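Local coordinates for protein 2,3-dihydroxybenzoate-AMP ligase (Mycobacterium smegmatis, PDB 5KEI) that belongs to the ANL clan of AMP-binding enzymes, built from a large N-terminal portion and a smaller C-terminal domain, at residues A[71-76]-A[268-273]; A[97-102]-A[123-128]; A[219-224]-A[413-418]. One frame throughout, in Å; residues are numbered along the deposited sequence.

All three contacts are buried, and contacts 2 and 3 reach the same mixed seven-stranded sheet. Contact 2 pairs two parallel strands inside that sheet through backbone hydrogen bonds, whereas contact 3 lines the edge of one outermost strand, 222-226, with a loop that supplies one backbone bond and two aromatic residues. The two touch where Val123 meets Leu222 and Arg97 meets Phe416. Contact 1 stands apart, its centre about 22 Å from that of contact 2 and about 30 Å from that of contact 3, at one edge of the nine-stranded sheet. There a tyrosine from 71-76 meets a methionine side chain and a glycine backbone of 268-273, with the two backbones well separated.

Contact 1. Residues A[71-76]-A[268-273]; sequences HTYAEL and GAMTVG
Tyr73 and Gly273 mark the closest backbone approach, yet their CA atoms are 8.0 Å apart, so the contact between 71-76 and 268-273 depends on side chains reaching across, Tyr73 above all. The first of these segments holds a strand-to-helix junction closed by a capping box, in which Glu75 N donates to Thr72 OG1 and Thr72 N donates back to Glu75 OE1, reaching that oxygen from above the carboxylate plane. With the start of helix 73-88 fixed in this way, Tyr73 in its first turn is directed at the last turn of helix 265-271. Its ring carbon CG lies anti to the carbonyl carbon (chi1 -84°), and the ring extends outward until its hydroxyl end wedges between Met270 and Gly273. Met270 CG comes to the ring edge near its plane, 3.8 Å from Tyr73 CE1, and the two side chains run obliquely across each other. On the Gly273 side the backbone presses against the ring, with CA 3.8 Å from Tyr73 CE2. Gly273 has positive phi, a conformation that favours glycine, where the chain leaves the helix on its way to strand 275-278. The bend of Met270 at chi3 (74°) turns its methyl group to Leu76, whose CD2 lies 4.3 Å from Met270 CE. Helix 49-57 closes over the pair through Ala54 on Tyr73 and Val50 and Leu51 on Met270, while Phe113 also packs on Met270. Tyr73 OH, 3.4 Å from both Met270 CA and Gly273 C, is satisfied by a hydrogen bond with Ala274 O.

Contact 2. Residues A[97-102]-A[123-128]; sequences RVLVQL and VMCLPG
Leu99 pairs with Val123 and Val100 with Met124 in parallel register, in the two parallel strands of a beta-alpha-beta unit whose connecting helix is 107-117. Three backbone bonds join 97-102 to 123-128, and Val98 also bonds to Val121 earlier in the second strand. Val123 N donates to Val98 O at 2.8 Å, Val100 N returns a bond to Val123 O at 2.9 Å, lying in the carbonyl plane, and Cys125 N reaches Val100 O at 2.9 Å, close to the line of that carbonyl although the bond is bent at the hydrogen (139°). Val123 O is shared, since Cys125 N also approaches it weakly at 3.0 Å across an inverse gamma turn centred on Met124. Past this turn the connections are made by a water and a side chain. Water 1 accepts from Leu102 N and donates to Cys125 O at 2.9 Å. The side chain of Gln101, extended with CG anti to the backbone N (chi1 -178°), runs alongside the second chain so that NE2 donates to Leu126 O at 2.8 Å. The acceptor lies in the Gln101 amide plane, although the nitrogen stands 35° above the plane of the Leu126 carbonyl. A second bond from Gln101 NE2 goes to His129 O, and two carbonyls of the loop leading to helix 131-141 thus grip the amide nitrogen of Gln101. The other backbone edge of 97-101 is occupied by strand 145-149, with Leu99 bonded to Ala145 and Val147. On the face bearing Leu99 and Val123 the contact is apolar. These two side chains lie side by side and point the same way, with Leu99 CD2 3.6 Å from Val123 CB and, further along, 4.4 Å from Cys125 SG.

Contact 3. Residues A[219-224]-A[413-418]; sequences APKLIP and NGYFNA
Tyr415 lays its ring into the hollow formed by Lys221, Leu222 and Ile223. The aliphatic part of Lys221 arches over one face in a CH-pi contact, CD standing 3.7 Å from the centroid of the Tyr415 ring and only 12° off its normal; a bend at chi3 (-117°) helps bring the chain over the ring. At the ring edge, Ile223 CG1 abuts Tyr415 CE2 at 3.5 Å, and Leu222 O lies in the ring plane, 3.6 Å from Tyr415 CD2. The same carbonyl oxygen takes an almost straight hydrogen bond from Phe416 N, 2.9 Å long (175° at the hydrogen), which pins the loop to the strand. Beyond it the Pro224 ring fills the angle between Gly414 and Phe416, with Pro224 CD 3.5 Å from Gly414 O and 4.2 Å from Phe416 CB. The Tyr415 hydroxyl bonds to Glu357. Residues 413-418 thus run along the edge of strand 222-226, an outermost strand of its sheet, whose other edge pairs with strand 207-212; helix 131-141 packs on Leu222 through Phe137 and Val140, and helix 419-425 meets Lys221 at Ala421 and Ser425.

Contact 1. Residues A[71-76]-A[268-273]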
ATOM      1  N   HIS A  71     -20.814  -4.823  16.010  1.00 43.41           N
ATOM      2  CA  HIS A  71     -20.192  -4.597  17.304  1.00 36.31           C
ATOM      3  C   HIS A  71     -20.128  -3.107  17.639  1.00 40.69           C
ATOM      4  O   HIS A  71     -19.742  -2.288  16.810  1.00 41.40           O
ATOM      5  CB  HIS A  71     -18.782  -5.195  17.323  1.00 40.06           C
ATOM      6  CG  HIS A  71     -18.709  -6.615  16.889  1.00 43.06           C
ATOM      7  ND1 HIS A  71     -19.545  -7.613  17.407  1.00 46.50           N
ATOM      8  CD2 HIS A  71     -17.925  -7.258  15.994  1.00 38.67           C
ATOM      9  CE1 HIS A  71     -19.269  -8.755  16.847  1.00 37.11           C
ATOM     10  NE2 HIS A  71     -18.269  -8.580  15.978  1.00 37.38           N
ATOM     11  N   THR A  72     -20.514  -2.755  18.859  1.00 41.92           N
ATOM     12  CA  THR A  72     -20.286  -1.415  19.372  1.00 37.08           C
ATOM     13  C   THR A  72     -18.796  -1.249  19.666  1.00 39.54           C
ATOM     14  O   THR A  72     -18.056  -2.241  19.708  1.00 38.28           O
ATOM     15  CB  THR A  72     -21.086  -1.153  20.653  1.00 44.29           C
ATOM     16  OG1 THR A  72     -20.613  -2.030  21.682  1.00 43.30           O
ATOM     17  CG2 THR A  72     -22.569  -1.410  20.426  1.00 39.57           C
ATOM     18  N   TYR A  73     -18.359  -0.010  19.881  1.00 39.08           N
ATOM     19  CA  TYR A  73     -16.958   0.269  20.182  1.00 36.42           C
ATOM     20  C   TYR A  73     -16.501  -0.396  21.473  1.00 38.67           C
ATOM     21  O   TYR A  73     -15.350  -0.817  21.577  1.00 37.89           O
ATOM     22  CB  TYR A  73     -16.705   1.780  20.258  1.00 37.31           C
ATOM     23  CG  TYR A  73     -16.466   2.423  18.909  1.00 41.53           C
ATOM     24  CD1 TYR A  73     -15.211   2.376  18.301  1.00 40.70           C
ATOM     25  CD2 TYR A  73     -17.504   3.070  18.230  1.00 42.40           C
ATOM     26  CE1 TYR A  73     -14.996   2.961  17.047  1.00 33.37           C
ATOM     27  CE2 TYR A  73     -17.300   3.660  16.988  1.00 39.09           C
ATOM     28  CZ  TYR A  73     -16.044   3.602  16.403  1.00 35.02           C
ATOM     29  OH  TYR A  73     -15.855   4.188  15.177  1.00 31.90           O
ATOM     30  N   ALA A  74     -17.402  -0.499  22.450  1.00 40.81           N
ATOM     31  CA  ALA A  74     -17.079  -1.159  23.715  1.00 38.51           C
ATOM     32  C   ALA A  74     -16.933  -2.668  23.525  1.00 38.40           C
ATOM     33  O   ALA A  74     -16.003  -3.292  24.052  1.00 38.43           O
ATOM     34  CB  ALA A  74     -18.137  -0.854  24.770  1.00 39.44           C
ATOM     35  N   GLU A  75     -17.849  -3.244  22.762  1.00 40.58           N
ATOM     36  CA  GLU A  75     -17.799  -4.662  22.424  1.00 41.09           C
ATOM     37  C   GLU A  75     -16.578  -5.022  21.581  1.00 38.79           C
ATOM     38  O   GLU A  75     -15.982  -6.073  21.789  1.00 39.30           O
ATOM     39  CB  GLU A  75     -19.085  -5.064  21.696  1.00 42.13           C
ATOM     40  CG  GLU A  75     -20.301  -4.982  22.608  1.00 49.26           C
ATOM     41  CD  GLU A  75     -21.629  -5.026  21.877  1.00 54.72           C
ATOM     42  OE1 GLU A  75     -21.635  -5.153  20.632  1.00 50.29           O
ATOM     43  OE2 GLU A  75     -22.675  -4.919  22.563  1.00 59.72           O
ATOM     44  N   LEU A  76     -16.209  -4.154  20.635  1.00 39.21           N
ATOM     45  CA  LEU A  76     -15.052  -4.411  19.766  1.00 38.41           C
ATOM     46  C   LEU A  76     -13.736  -4.306  20.552  1.00 38.43           C
ATOM     47  O   LEU A  76     -12.801  -5.084  20.334  1.00 36.70           O
ATOM     48  CB  LEU A  76     -15.048  -3.443  18.568  1.00 33.83           C
ATOM     49  CG  LEU A  76     -13.849  -3.479  17.611  1.00 34.56           C
ATOM     50  CD1 LEU A  76     -13.586  -4.884  17.079  1.00 31.81           C
ATOM     51  CD2 LEU A  76     -14.045  -2.496  16.455  1.00 27.56           C
ATOM     52  N   GLY A 268      -9.721   5.885  10.047  1.00 24.77           N
ATOM     53  CA  GLY A 268     -10.091   7.281  10.122  1.00 28.84           C
ATOM     54  C   GLY A 268     -11.500   7.357  10.666  1.00 26.21           C
ATOM     55  O   GLY A 268     -11.777   8.151  11.553  1.00 26.02           O
ATOM     56  N   ALA A 269     -12.380   6.500  10.152  1.00 24.13           N
ATOM     57  CA  ALA A 269     -13.733   6.406  10.678  1.00 27.67           C
ATOM     58  C   ALA A 269     -13.702   6.167  12.198  1.00 32.59           C
ATOM     59  O   ALA A 269     -14.474   6.773  12.930  1.00 34.56           O
ATOM     60  CB  ALA A 269     -14.509   5.298   9.967  1.00 25.24           C
ATOM     61  N   MET A 270     -12.787   5.320  12.677  1.00 30.09           N
ATOM     62  CA  MET A 270     -12.744   5.009  14.102  1.00 29.31           C
ATOM     63  C   MET A 270     -12.209   6.174  14.935  1.00 30.64           C
ATOM     64  O   MET A 270     -12.511   6.271  16.116  1.00 30.14           O
ATOM     65  CB  MET A 270     -11.913   3.752  14.359  1.00 29.35           C
ATOM     66  CG  MET A 270     -12.651   2.444  14.086  1.00 27.47           C
ATOM     67  SD  MET A 270     -11.581   1.002  14.315  1.00 39.46           S
ATOM     68  CE  MET A 270     -11.452   0.929  16.084  1.00 33.20           C
ATOM     69  N   THR A 271     -11.427   7.062  14.337  1.00 28.07           N
ATOM     70  CA  THR A 271     -10.950   8.213  15.087  1.00 29.59           C
ATOM     71  C   THR A 271     -12.062   9.210  15.420  1.00 31.83           C
ATOM     72  O   THR A 271     -11.883  10.035  16.323  1.00 31.41           O
ATOM     73  CB  THR A 271      -9.841   8.982  14.344  1.00 33.20           C
ATOM     74  OG1 THR A 271     -10.343   9.434  13.084  1.00 27.35           O
ATOM     75  CG2 THR A 271      -8.604   8.112  14.138  1.00 29.80           C
ATOM     76  N   VAL A 272     -13.189   9.159  14.699  1.00 32.30           N
ATOM     77  CA  VAL A 272     -14.318  10.065  14.996  1.00 31.04           C
ATOM     78  C   VAL A 272     -15.562   9.358  15.548  1.00 34.64           C
ATOM     79  O   VAL A 272     -16.628   9.971  15.665  1.00 34.29           O
ATOM     80  CB  VAL A 272     -14.789  10.882  13.751  1.00 29.59           C
ATOM     81  CG1 VAL A 272     -13.704  11.864  13.263  1.00 24.59           C
ATOM     82  CG2 VAL A 272     -15.302   9.952  12.644  1.00 32.27           C
ATOM     83  N   GLY A 273     -15.444   8.073  15.868  1.00 34.56           N
ATOM     84  CA  GLY A 273     -16.581   7.332  16.392  1.00 37.09           C
ATOM     85  C   GLY A 273     -17.700   7.090  15.391  1.00 37.54           C
ATOM     86  O   GLY A 273     -18.856   6.915  15.774  1.00 34.64           O
TER

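Contact 2. Residues A[97-102]-A[123-128]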
ATOM      1  N   ARG A  97       6.146 -10.621  13.011  1.00 36.51           N
ATOM      2  CA  ARG A  97       5.284 -10.241  11.908  1.00 30.29           C
ATOM      3  C   ARG A  97       4.385 -11.407  11.550  1.00 31.80           C
ATOM      4  O   ARG A  97       4.775 -12.575  11.638  1.00 32.93           O
ATOM      5  CB  ARG A  97       6.155  -9.724  10.770  1.00 31.04           C
ATOM      6  CG  ARG A  97       7.053  -8.648  11.397  1.00 32.78           C
ATOM      7  CD  ARG A  97       8.100  -8.067  10.551  1.00 37.84           C
ATOM      8  NE  ARG A  97       9.353  -8.813  10.520  1.00 40.24           N
ATOM      9  CZ  ARG A  97      10.171  -9.011  11.551  1.00 33.54           C
ATOM     10  NH1 ARG A  97      11.298  -9.674  11.351  1.00 36.20           N
ATOM     11  NH2 ARG A  97       9.867  -8.588  12.767  1.00 34.32           N
ATOM     12  N   VAL A  98       3.142 -11.075  11.241  1.00 28.74           N
ATOM     13  CA  VAL A  98       2.102 -12.055  11.009  1.00 26.88           C
ATOM     14  C   VAL A  98       1.414 -11.734   9.689  1.00 27.00           C
ATOM     15  O   VAL A  98       0.898 -10.636   9.502  1.00 26.85           O
ATOM     16  CB  VAL A  98       1.071 -12.066  12.181  1.00 23.50           C
ATOM     17  CG1 VAL A  98      -0.110 -13.003  11.878  1.00 25.26           C
ATOM     18  CG2 VAL A  98       1.771 -12.453  13.507  1.00 30.24           C
ATOM     19  N   LEU A  99       1.411 -12.687   8.768  1.00 30.27           N
ATOM     20  CA  LEU A  99       0.750 -12.482   7.485  1.00 29.55           C
ATOM     21  C   LEU A  99      -0.752 -12.538   7.686  1.00 27.99           C
ATOM     22  O   LEU A  99      -1.263 -13.467   8.295  1.00 30.72           O
ATOM     23  CB  LEU A  99       1.186 -13.531   6.460  1.00 30.33           C
ATOM     24  CG  LEU A  99       2.656 -13.564   6.057  1.00 32.44           C
ATOM     25  CD1 LEU A  99       2.893 -14.626   4.987  1.00 34.47           C
ATOM     26  CD2 LEU A  99       3.106 -12.218   5.559  1.00 29.50           C
ATOM     27  N   VAL A 100      -1.460 -11.544   7.169  1.00 29.49           N
ATOM     28  CA  VAL A 100      -2.916 -11.501   7.293  1.00 33.59           C
ATOM     29  C   VAL A 100      -3.623 -11.408   5.928  1.00 33.97           C
ATOM     30  O   VAL A 100      -3.300 -10.545   5.104  1.00 30.46           O
ATOM     31  CB  VAL A 100      -3.351 -10.315   8.169  1.00 27.83           C
ATOM     32  CG1 VAL A 100      -4.861 -10.302   8.345  1.00 30.34           C
ATOM     33  CG2 VAL A 100      -2.643 -10.370   9.501  1.00 31.08           C
ATOM     34  N   GLN A 101      -4.585 -12.302   5.705  1.00 32.38           N
ATOM     35  CA  GLN A 101      -5.375 -12.315   4.477  1.00 33.22           C
ATOM     36  C   GLN A 101      -6.824 -12.676   4.792  1.00 35.98           C
ATOM     37  O   GLN A 101      -7.195 -13.846   4.802  1.00 40.69           O
ATOM     38  CB  GLN A 101      -4.788 -13.297   3.455  1.00 35.28           C
ATOM     39  CG  GLN A 101      -5.541 -13.316   2.119  1.00 43.23           C
ATOM     40  CD  GLN A 101      -4.861 -14.156   1.040  1.00 46.37           C
ATOM     41  OE1 GLN A 101      -4.640 -15.366   1.200  1.00 41.10           O
ATOM     42  NE2 GLN A 101      -4.525 -13.509  -0.069  1.00 46.62           N
ATOM     43  N   LEU A 102      -7.640 -11.663   5.053  1.00 37.36           N
ATOM     44  CA  LEU A 102      -9.022 -11.867   5.458  1.00 34.98           C
ATOM     45  C   LEU A 102     -10.021 -11.130   4.553  1.00 38.78           C
ATOM     46  O   LEU A 102      -9.750 -10.021   4.085  1.00 36.26           O
ATOM     47  CB  LEU A 102      -9.216 -11.411   6.904  1.00 34.10           C
ATOM     48  CG  LEU A 102      -8.505 -12.197   8.007  1.00 30.97           C
ATOM     49  CD1 LEU A 102      -8.783 -11.536   9.339  1.00 25.09           C
ATOM     50  CD2 LEU A 102      -9.012 -13.622   8.015  1.00 34.15           C
ATOM     51  N   VAL A 123       1.033  -8.023   8.401  1.00 25.12           N
ATOM     52  CA  VAL A 123       1.315  -7.793   6.997  1.00 28.75           C
ATOM     53  C   VAL A 123      -0.018  -7.847   6.253  1.00 31.36           C
ATOM     54  O   VAL A 123      -0.687  -8.883   6.212  1.00 29.95           O
ATOM     55  CB  VAL A 123       2.288  -8.842   6.441  1.00 30.07           C
ATOM     56  CG1 VAL A 123       2.490  -8.656   4.955  1.00 26.35           C
ATOM     57  CG2 VAL A 123       3.622  -8.761   7.183  1.00 30.58           C
ATOM     58  N   MET A 124      -0.430  -6.719   5.695  1.00 33.72           N
ATOM     59  CA  MET A 124      -1.769  -6.628   5.129  1.00 27.21           C
ATOM     60  C   MET A 124      -1.825  -7.138   3.687  1.00 31.46           C
ATOM     61  O   MET A 124      -1.701  -6.364   2.727  1.00 31.86           O
ATOM     62  CB  MET A 124      -2.260  -5.188   5.214  1.00 28.42           C
ATOM     63  CG  MET A 124      -2.037  -4.573   6.583  1.00 32.04           C
ATOM     64  SD  MET A 124      -2.811  -5.537   7.900  1.00 37.84           S
ATOM     65  CE  MET A 124      -4.543  -5.157   7.646  1.00 28.22           C
ATOM     66  N   CYS A 125      -2.026  -8.444   3.547  1.00 31.27           N
ATOM     67  CA  CYS A 125      -2.146  -9.067   2.226  1.00 32.43           C
ATOM     68  C   CYS A 125      -3.528  -8.838   1.624  1.00 34.82           C
ATOM     69  O   CYS A 125      -4.526  -8.760   2.343  1.00 34.51           O
ATOM     70  CB  CYS A 125      -1.865 -10.564   2.311  1.00 32.80           C
ATOM     71  SG  CYS A 125      -0.343 -10.948   3.203  1.00 33.21           S
ATOM     72  N   LEU A 126      -3.554  -8.704   0.300  1.00 32.95           N
ATOM     73  CA  LEU A 126      -4.774  -8.534  -0.479  1.00 34.28           C
ATOM     74  C   LEU A 126      -5.300  -9.890  -0.957  1.00 37.39           C
ATOM     75  O   LEU A 126      -4.534 -10.846  -1.070  1.00 33.55           O
ATOM     76  CB  LEU A 126      -4.501  -7.612  -1.664  1.00 31.30           C
ATOM     77  CG  LEU A 126      -3.866  -6.328  -1.153  1.00 33.55           C
ATOM     78  CD1 LEU A 126      -3.461  -5.426  -2.299  1.00 32.01           C
ATOM     79  CD2 LEU A 126      -4.817  -5.621  -0.171  1.00 31.45           C
ATOM     80  N   PRO A 127      -6.614  -9.983  -1.230  1.00 38.06           N
ATOM     81  CA  PRO A 127      -7.225 -11.285  -1.559  1.00 39.41           C
ATOM     82  C   PRO A 127      -6.721 -11.906  -2.871  1.00 37.14           C
ATOM     83  O   PRO A 127      -6.864 -13.113  -3.054  1.00 38.38           O
ATOM     84  CB  PRO A 127      -8.724 -10.958  -1.655  1.00 36.28           C
ATOM     85  CG  PRO A 127      -8.780  -9.486  -1.925  1.00 38.46           C
ATOM     86  CD  PRO A 127      -7.612  -8.903  -1.175  1.00 35.10           C
ATOM     87  N   GLY A 128      -6.133 -11.097  -3.747  1.00 32.72           N
ATOM     88  CA  GLY A 128      -5.641 -11.569  -5.022  1.00 31.84           C
ATOM     89  C   GLY A 128      -4.232 -12.120  -4.975  1.00 34.35           C
ATOM     90  O   GLY A 128      -3.696 -12.562  -5.998  1.00 36.76           O
TER
HETATM   91  O   HOH W   1      -6.063  -8.856   4.846  1.00 33.51           O

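Contact 3. Residues A[219-224]-A[413-418]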
ATOM      1  N   ALA A 219       9.017  -8.325  -7.862  1.00 67.11           N
ATOM      2  CA  ALA A 219       8.608  -8.879  -6.577  1.00 68.13           C
ATOM      3  C   ALA A 219       7.858  -7.785  -5.818  1.00 62.73           C
ATOM      4  O   ALA A 219       8.336  -6.651  -5.740  1.00 62.83           O
ATOM      5  CB  ALA A 219       9.812  -9.376  -5.781  1.00 60.86           C
ATOM      6  N   PRO A 220       6.662  -8.098  -5.291  1.00 63.72           N
ATOM      7  CA  PRO A 220       5.977  -7.071  -4.501  1.00 52.28           C
ATOM      8  C   PRO A 220       6.799  -6.727  -3.260  1.00 45.08           C
ATOM      9  O   PRO A 220       7.562  -7.559  -2.765  1.00 49.47           O
ATOM     10  CB  PRO A 220       4.642  -7.733  -4.130  1.00 57.46           C
ATOM     11  CG  PRO A 220       4.456  -8.826  -5.119  1.00 51.79           C
ATOM     12  CD  PRO A 220       5.849  -9.319  -5.425  1.00 63.12           C
ATOM     13  N   LYS A 221       6.668  -5.503  -2.776  1.00 40.81           N
ATOM     14  CA  LYS A 221       7.464  -5.064  -1.640  1.00 36.12           C
ATOM     15  C   LYS A 221       6.580  -4.828  -0.424  1.00 34.56           C
ATOM     16  O   LYS A 221       5.358  -4.721  -0.552  1.00 31.34           O
ATOM     17  CB  LYS A 221       8.261  -3.809  -2.008  1.00 28.99           C
ATOM     18  CG  LYS A 221       9.345  -4.083  -3.052  1.00 36.27           C
ATOM     19  CD  LYS A 221       9.793  -2.819  -3.767  1.00 36.70           C
ATOM     20  CE  LYS A 221       9.475  -2.895  -5.267  1.00 43.51           C
ATOM     21  NZ  LYS A 221       9.967  -1.696  -6.009  1.00 52.56           N
ATOM     22  N   LEU A 222       7.201  -4.800   0.753  1.00 26.47           N
ATOM     23  CA  LEU A 222       6.495  -4.493   1.985  1.00 29.40           C
ATOM     24  C   LEU A 222       6.839  -3.078   2.455  1.00 28.56           C
ATOM     25  O   LEU A 222       7.997  -2.650   2.455  1.00 28.51           O
ATOM     26  CB  LEU A 222       6.814  -5.522   3.082  1.00 30.14           C
ATOM     27  CG  LEU A 222       6.424  -6.963   2.751  1.00 28.08           C
ATOM     28  CD1 LEU A 222       6.855  -7.942   3.833  1.00 29.34           C
ATOM     29  CD2 LEU A 222       4.926  -7.067   2.471  1.00 28.05           C
ATOM     30  N   ILE A 223       5.805  -2.360   2.857  1.00 25.63           N
ATOM     31  CA  ILE A 223       5.929  -0.965   3.231  1.00 27.84           C
ATOM     32  C   ILE A 223       5.674  -0.813   4.714  1.00 25.55           C
ATOM     33  O   ILE A 223       4.564  -1.106   5.186  1.00 25.18           O
ATOM     34  CB  ILE A 223       4.929  -0.095   2.428  1.00 25.75           C
ATOM     35  CG1 ILE A 223       5.285  -0.135   0.938  1.00 28.22           C
ATOM     36  CG2 ILE A 223       4.925   1.326   2.938  1.00 25.28           C
ATOM     37  CD1 ILE A 223       4.149   0.261   0.016  1.00 25.19           C
ATOM     38  N   PRO A 224       6.694  -0.366   5.465  1.00 29.29           N
ATOM     39  CA  PRO A 224       6.486  -0.215   6.912  1.00 29.68           C
ATOM     40  C   PRO A 224       5.807   1.120   7.229  1.00 29.99           C
ATOM     41  O   PRO A 224       6.238   2.188   6.780  1.00 34.13           O
ATOM     42  CB  PRO A 224       7.901  -0.282   7.481  1.00 25.61           C
ATOM     43  CG  PRO A 224       8.756   0.273   6.391  1.00 30.51           C
ATOM     44  CD  PRO A 224       8.076  -0.050   5.073  1.00 31.31           C
ATOM     45  N   ASN A 413      10.705   5.787   4.223  1.00 29.45           N
ATOM     46  CA  ASN A 413      12.086   6.158   3.971  1.00 28.85           C
ATOM     47  C   ASN A 413      12.875   4.964   3.434  1.00 29.52           C
ATOM     48  O   ASN A 413      14.031   5.085   3.057  1.00 29.40           O
ATOM     49  CB  ASN A 413      12.701   6.704   5.247  1.00 27.33           C
ATOM     50  CG  ASN A 413      11.904   7.854   5.808  1.00 31.03           C
ATOM     51  OD1 ASN A 413      12.036   8.982   5.341  1.00 31.13           O
ATOM     52  ND2 ASN A 413      11.052   7.576   6.798  1.00 26.21           N
ATOM     53  N   GLY A 414      12.213   3.813   3.403  1.00 28.39           N
ATOM     54  CA  GLY A 414      12.698   2.640   2.709  1.00 25.99           C
ATOM     55  C   GLY A 414      11.668   1.530   2.804  1.00 27.18           C
ATOM     56  O   GLY A 414      10.863   1.499   3.732  1.00 27.84           O
ATOM     57  N   TYR A 415      11.674   0.618   1.839  1.00 25.49           N
ATOM     58  CA  TYR A 415      10.891  -0.597   1.956  1.00 25.62           C
ATOM     59  C   TYR A 415      11.461  -1.475   3.067  1.00 29.02           C
ATOM     60  O   TYR A 415      12.614  -1.299   3.486  1.00 28.96           O
ATOM     61  CB  TYR A 415      10.871  -1.350   0.634  1.00 26.24           C
ATOM     62  CG  TYR A 415      10.079  -0.649  -0.433  1.00 25.41           C
ATOM     63  CD1 TYR A 415      10.716  -0.019  -1.487  1.00 25.86           C
ATOM     64  CD2 TYR A 415       8.689  -0.612  -0.386  1.00 26.49           C
ATOM     65  CE1 TYR A 415      10.010   0.624  -2.457  1.00 26.03           C
ATOM     66  CE2 TYR A 415       7.960   0.028  -1.376  1.00 26.21           C
ATOM     67  CZ  TYR A 415       8.637   0.648  -2.412  1.00 27.88           C
ATOM     68  OH  TYR A 415       7.956   1.302  -3.416  1.00 28.62           O
ATOM     69  N   PHE A 416      10.659  -2.415   3.556  1.00 29.82           N
ATOM     70  CA  PHE A 416      11.096  -3.253   4.674  1.00 28.61           C
ATOM     71  C   PHE A 416      11.982  -4.398   4.205  1.00 30.51           C
ATOM     72  O   PHE A 416      11.592  -5.162   3.323  1.00 32.05           O
ATOM     73  CB  PHE A 416       9.903  -3.814   5.428  1.00 27.95           C
ATOM     74  CG  PHE A 416      10.276  -4.566   6.667  1.00 32.39           C
ATOM     75  CD1 PHE A 416      10.505  -3.891   7.863  1.00 29.56           C
ATOM     76  CD2 PHE A 416      10.415  -5.948   6.638  1.00 31.11           C
ATOM     77  CE1 PHE A 416      10.854  -4.586   9.015  1.00 29.46           C
ATOM     78  CE2 PHE A 416      10.767  -6.642   7.786  1.00 32.43           C
ATOM     79  CZ  PHE A 416      10.987  -5.957   8.976  1.00 32.62           C
ATOM     80  N   ASN A 417      13.170  -4.509   4.793  1.00 32.71           N
ATOM     81  CA  ASN A 417      14.073  -5.615   4.487  1.00 31.98           C
ATOM     82  C   ASN A 417      14.264  -5.761   2.981  1.00 33.08           C
ATOM     83  O   ASN A 417      13.970  -6.803   2.404  1.00 34.56           O
ATOM     84  CB  ASN A 417      13.526  -6.905   5.089  1.00 31.07           C
ATOM     85  CG  ASN A 417      14.534  -8.027   5.082  1.00 33.42           C
ATOM     86  OD1 ASN A 417      15.732  -7.796   4.967  1.00 36.09           O
ATOM     87  ND2 ASN A 417      14.053  -9.250   5.223  1.00 30.37           N
ATOM     88  N   ALA A 418      14.702  -4.684   2.339  1.00 34.37           N
ATOM     89  CA  ALA A 418      14.800  -4.657   0.884  1.00 34.30           C
ATOM     90  C   ALA A 418      15.872  -3.668   0.452  1.00 35.29           C
ATOM     91  O   ALA A 418      15.599  -2.713  -0.280  1.00 36.50           O
ATOM     92  CB  ALA A 418      13.446  -4.293   0.262  1.00 34.83           C
TER
HETATM   93  O   HOH W   2       9.701  -5.187   0.861  1.00 28.10           O